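Local coordinates for protein endo-n-acetyl-beta-d-glucosaminidase (Hypocrea jecorina, PDB 4AC1) that probably hydrolyses the chitobiose core of N-linked glycans, as a fungal family 18 endo-beta-N-acetylglucosaminidase linked to the deglycosylation of secreted cellulases, at residues 33-43 with 75-86. Sequence-based numbering, arbitrary orientation.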
# COMPACT_ATOMS: atom_id res chain seq x y z
N LEU A 33 -3.45 -14.19 -2.35
CA LEU A 33 -3.39 -12.74 -2.47
C LEU A 33 -4.71 -12.13 -2.04
O LEU A 33 -5.75 -12.56 -2.53
CB LEU A 33 -3.12 -12.35 -3.92
CG LEU A 33 -2.91 -10.86 -4.17
CD1 LEU A 33 -1.57 -10.41 -3.60
CD2 LEU A 33 -2.97 -10.55 -5.64
N THR A 34 -4.70 -11.18 -1.11
CA THR A 34 -5.94 -10.52 -0.72
C THR A 34 -6.13 -9.15 -1.36
O THR A 34 -7.26 -8.74 -1.60
CB THR A 34 -6.08 -10.43 0.80
OG1 THR A 34 -4.99 -9.68 1.32
CG2 THR A 34 -6.08 -11.82 1.43
N HIS A 35 -5.03 -8.44 -1.65
CA HIS A 35 -5.10 -7.08 -2.16
C HIS A 35 -4.02 -6.83 -3.19
O HIS A 35 -2.86 -7.20 -2.96
CB HIS A 35 -4.92 -6.08 -1.01
CG HIS A 35 -5.97 -6.20 0.04
ND1 HIS A 35 -5.91 -7.15 1.04
CD2 HIS A 35 -7.14 -5.54 0.21
CE1 HIS A 35 -6.99 -7.06 1.79
NE2 HIS A 35 -7.75 -6.09 1.30
N LEU A 36 -4.38 -6.15 -4.28
CA LEU A 36 -3.43 -5.72 -5.29
C LEU A 36 -3.55 -4.20 -5.34
O LEU A 36 -4.66 -3.68 -5.57
CB LEU A 36 -3.77 -6.35 -6.66
CG LEU A 36 -2.81 -6.19 -7.85
CD1 LEU A 36 -2.79 -4.78 -8.44
CD2 LEU A 36 -1.39 -6.69 -7.56
N ILE A 37 -2.44 -3.49 -5.12
CA ILE A 37 -2.44 -2.03 -5.07
C ILE A 37 -1.76 -1.47 -6.33
O ILE A 37 -0.54 -1.56 -6.49
CB ILE A 37 -1.79 -1.47 -3.77
CG1 ILE A 37 -2.48 -2.08 -2.53
CG2 ILE A 37 -1.90 0.06 -3.75
CD1 ILE A 37 -1.95 -1.57 -1.19
N VAL A 38 -2.59 -0.94 -7.23
CA VAL A 38 -2.12 -0.30 -8.47
C VAL A 38 -1.58 1.08 -8.10
O VAL A 38 -2.26 1.86 -7.42
CB VAL A 38 -3.27 -0.18 -9.50
CG1 VAL A 38 -2.82 0.59 -10.76
CG2 VAL A 38 -3.76 -1.58 -9.88
N CYS A 39 -0.37 1.38 -8.56
CA CYS A 39 0.32 2.59 -8.12
C CYS A 39 1.38 3.01 -9.15
O CYS A 39 1.68 2.23 -10.05
CB CYS A 39 0.96 2.36 -6.74
SG CYS A 39 2.19 1.03 -6.65
N SER A 40 1.96 4.21 -9.04
CA SER A 40 1.56 5.26 -8.11
C SER A 40 0.77 6.33 -8.83
O SER A 40 1.21 6.90 -9.83
CB SER A 40 2.78 5.90 -7.46
OG SER A 40 3.52 4.94 -6.71
N PHE A 41 -0.42 6.63 -8.31
CA PHE A 41 -1.19 7.78 -8.77
C PHE A 41 -0.51 9.07 -8.29
O PHE A 41 0.07 9.11 -7.20
CB PHE A 41 -2.65 7.70 -8.30
CG PHE A 41 -3.46 6.65 -9.02
CD1 PHE A 41 -4.14 6.96 -10.19
CD2 PHE A 41 -3.55 5.35 -8.53
CE1 PHE A 41 -4.91 6.00 -10.86
CE2 PHE A 41 -4.31 4.38 -9.19
CZ PHE A 41 -4.99 4.71 -10.35
N HIS A 42 -0.57 10.09 -9.14
CA HIS A 42 0.04 11.39 -8.90
C HIS A 42 -0.97 12.50 -9.17
O HIS A 42 -1.58 12.54 -10.25
CB HIS A 42 1.22 11.61 -9.85
CG HIS A 42 2.26 10.53 -9.78
ND1 HIS A 42 2.93 10.24 -8.62
CD2 HIS A 42 2.76 9.70 -10.73
CE1 HIS A 42 3.79 9.26 -8.84
NE2 HIS A 42 3.70 8.92 -10.12
N ILE A 43 -1.15 13.37 -8.18
CA ILE A 43 -1.94 14.58 -8.33
C ILE A 43 -0.99 15.69 -8.78
O ILE A 43 0.02 15.97 -8.12
CB ILE A 43 -2.65 14.98 -7.01
CG1 ILE A 43 -3.42 13.80 -6.39
CG2 ILE A 43 -3.53 16.23 -7.20
CD1 ILE A 43 -4.60 13.33 -7.18
N GLY A 75 -11.47 -12.86 -6.26
CA GLY A 75 -11.61 -12.50 -4.85
C GLY A 75 -10.60 -11.50 -4.31
O GLY A 75 -10.63 -11.18 -3.12
N VAL A 76 -9.70 -11.02 -5.17
CA VAL A 76 -8.71 -10.01 -4.79
C VAL A 76 -9.38 -8.65 -4.74
O VAL A 76 -10.20 -8.34 -5.59
CB VAL A 76 -7.54 -9.98 -5.80
CG1 VAL A 76 -6.50 -8.92 -5.41
CG2 VAL A 76 -6.88 -11.35 -5.88
N LYS A 77 -9.06 -7.85 -3.73
CA LYS A 77 -9.52 -6.47 -3.70
C LYS A 77 -8.49 -5.61 -4.43
O LYS A 77 -7.29 -5.64 -4.11
CB LYS A 77 -9.68 -5.99 -2.25
CG LYS A 77 -10.64 -6.80 -1.39
CD LYS A 77 -12.03 -6.89 -1.97
CE LYS A 77 -12.91 -7.78 -1.10
NZ LYS A 77 -14.32 -7.29 -1.09
N VAL A 78 -8.95 -4.86 -5.43
CA VAL A 78 -8.05 -4.02 -6.21
C VAL A 78 -8.17 -2.59 -5.71
O VAL A 78 -9.24 -1.99 -5.75
CB VAL A 78 -8.32 -4.15 -7.73
CG1 VAL A 78 -7.46 -3.15 -8.51
CG2 VAL A 78 -8.01 -5.57 -8.20
N MET A 79 -7.04 -2.05 -5.25
CA MET A 79 -6.95 -0.71 -4.71
C MET A 79 -6.00 0.13 -5.55
O MET A 79 -5.26 -0.40 -6.40
CB MET A 79 -6.34 -0.75 -3.31
CG MET A 79 -7.15 -1.52 -2.30
SD MET A 79 -6.32 -1.78 -0.72
CE MET A 79 -6.15 -0.07 -0.13
N GLY A 80 -6.01 1.44 -5.32
CA GLY A 80 -4.97 2.31 -5.82
C GLY A 80 -4.11 2.80 -4.67
O GLY A 80 -4.51 2.67 -3.49
N MET A 81 -2.94 3.35 -5.00
CA MET A 81 -2.16 4.15 -4.06
C MET A 81 -1.84 5.45 -4.75
O MET A 81 -1.51 5.46 -5.94
CB MET A 81 -0.89 3.44 -3.61
CG MET A 81 0.03 4.29 -2.76
SD MET A 81 1.33 5.14 -3.71
CE MET A 81 2.57 3.84 -3.76
N VAL A 82 -1.99 6.53 -4.00
CA VAL A 82 -1.58 7.86 -4.44
C VAL A 82 -0.41 8.34 -3.56
O VAL A 82 -0.39 8.09 -2.34
CB VAL A 82 -2.78 8.86 -4.41
CG1 VAL A 82 -3.40 8.96 -3.03
CG2 VAL A 82 -2.40 10.25 -4.94
N GLY A 83 0.55 9.00 -4.20
CA GLY A 83 1.73 9.51 -3.51
C GLY A 83 2.99 8.75 -3.85
O GLY A 83 3.37 8.67 -5.02
N GLY A 84 3.61 8.17 -2.83
CA GLY A 84 4.90 7.51 -2.98
C GLY A 84 6.02 8.51 -3.15
O GLY A 84 5.94 9.65 -2.68
N ALA A 85 7.06 8.09 -3.87
CA ALA A 85 8.30 8.85 -3.99
C ALA A 85 8.17 10.23 -4.66
O ALA A 85 8.83 11.18 -4.25
CB ALA A 85 9.36 8.02 -4.72
N ALA A 86 7.32 10.33 -5.68
CA ALA A 86 7.22 11.58 -6.44
C ALA A 86 6.45 12.63 -5.64
O ALA A 86 5.29 12.40 -5.29
CB ALA A 86 6.58 11.32 -7.78
O HOH W 1 -9.52 -10.16 -0.56
O HOH W 2 2.72 11.26 -6.20
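H35 and M79 meet on one face of a parallel strand pair, 35-42 beside 77-83. The H35 ring slants against its neighbours, CD2 3.6 Å from K77 CB and 4.0 Å from M79 SD. M79 runs extended through chi2 (172°), which carries SD to the ring. H35 ND1 is hydrogen-bonded to T34 OG1, which also pairs with L5 N. With an alanine in place of H35, M79 SD would probably lose its aromatic neighbour and T34 OG1 its imidazole partner. I37 lies alongside M79 but crosses M81 at about a right angle, CG2 3.5 Å from M81 CB. M81 bends at chi2 and chi3, bringing CE to C39 CB and 3.3 Å from S40 OG, itself hydrogen-bonded to Q10 NE2.

On the other face, F41 presents its ring edge to M81 O, with CD2 3.3 Å away. CE2 passes close to G80, where a side chain would collide with the ring. Seven backbone hydrogen bonds join 33-43 to 75-86. A beta bulge at the cis peptide C39-S40 shifts the register by one; beyond it F41 N reaches M81 O in the carbonyl plane (2.9 Å). At the far end a water at the H42 ring edge could hydrogen-bond to ND1, G83 O or A86 O, but not to every acceptor nearby at once.

These are neighbouring strands of the GH18 (beta/alpha)8 barrel. Helix 62-73 makes the crossover between them, covering L33, V78 and F41. Strand 4-9 flanks 35-42; strand 121-125 flanks 77-83, where M81 touches D123 and the zinc ligand D125, probably beside the family's acidic DxDxE cluster at the barrel's active-site end.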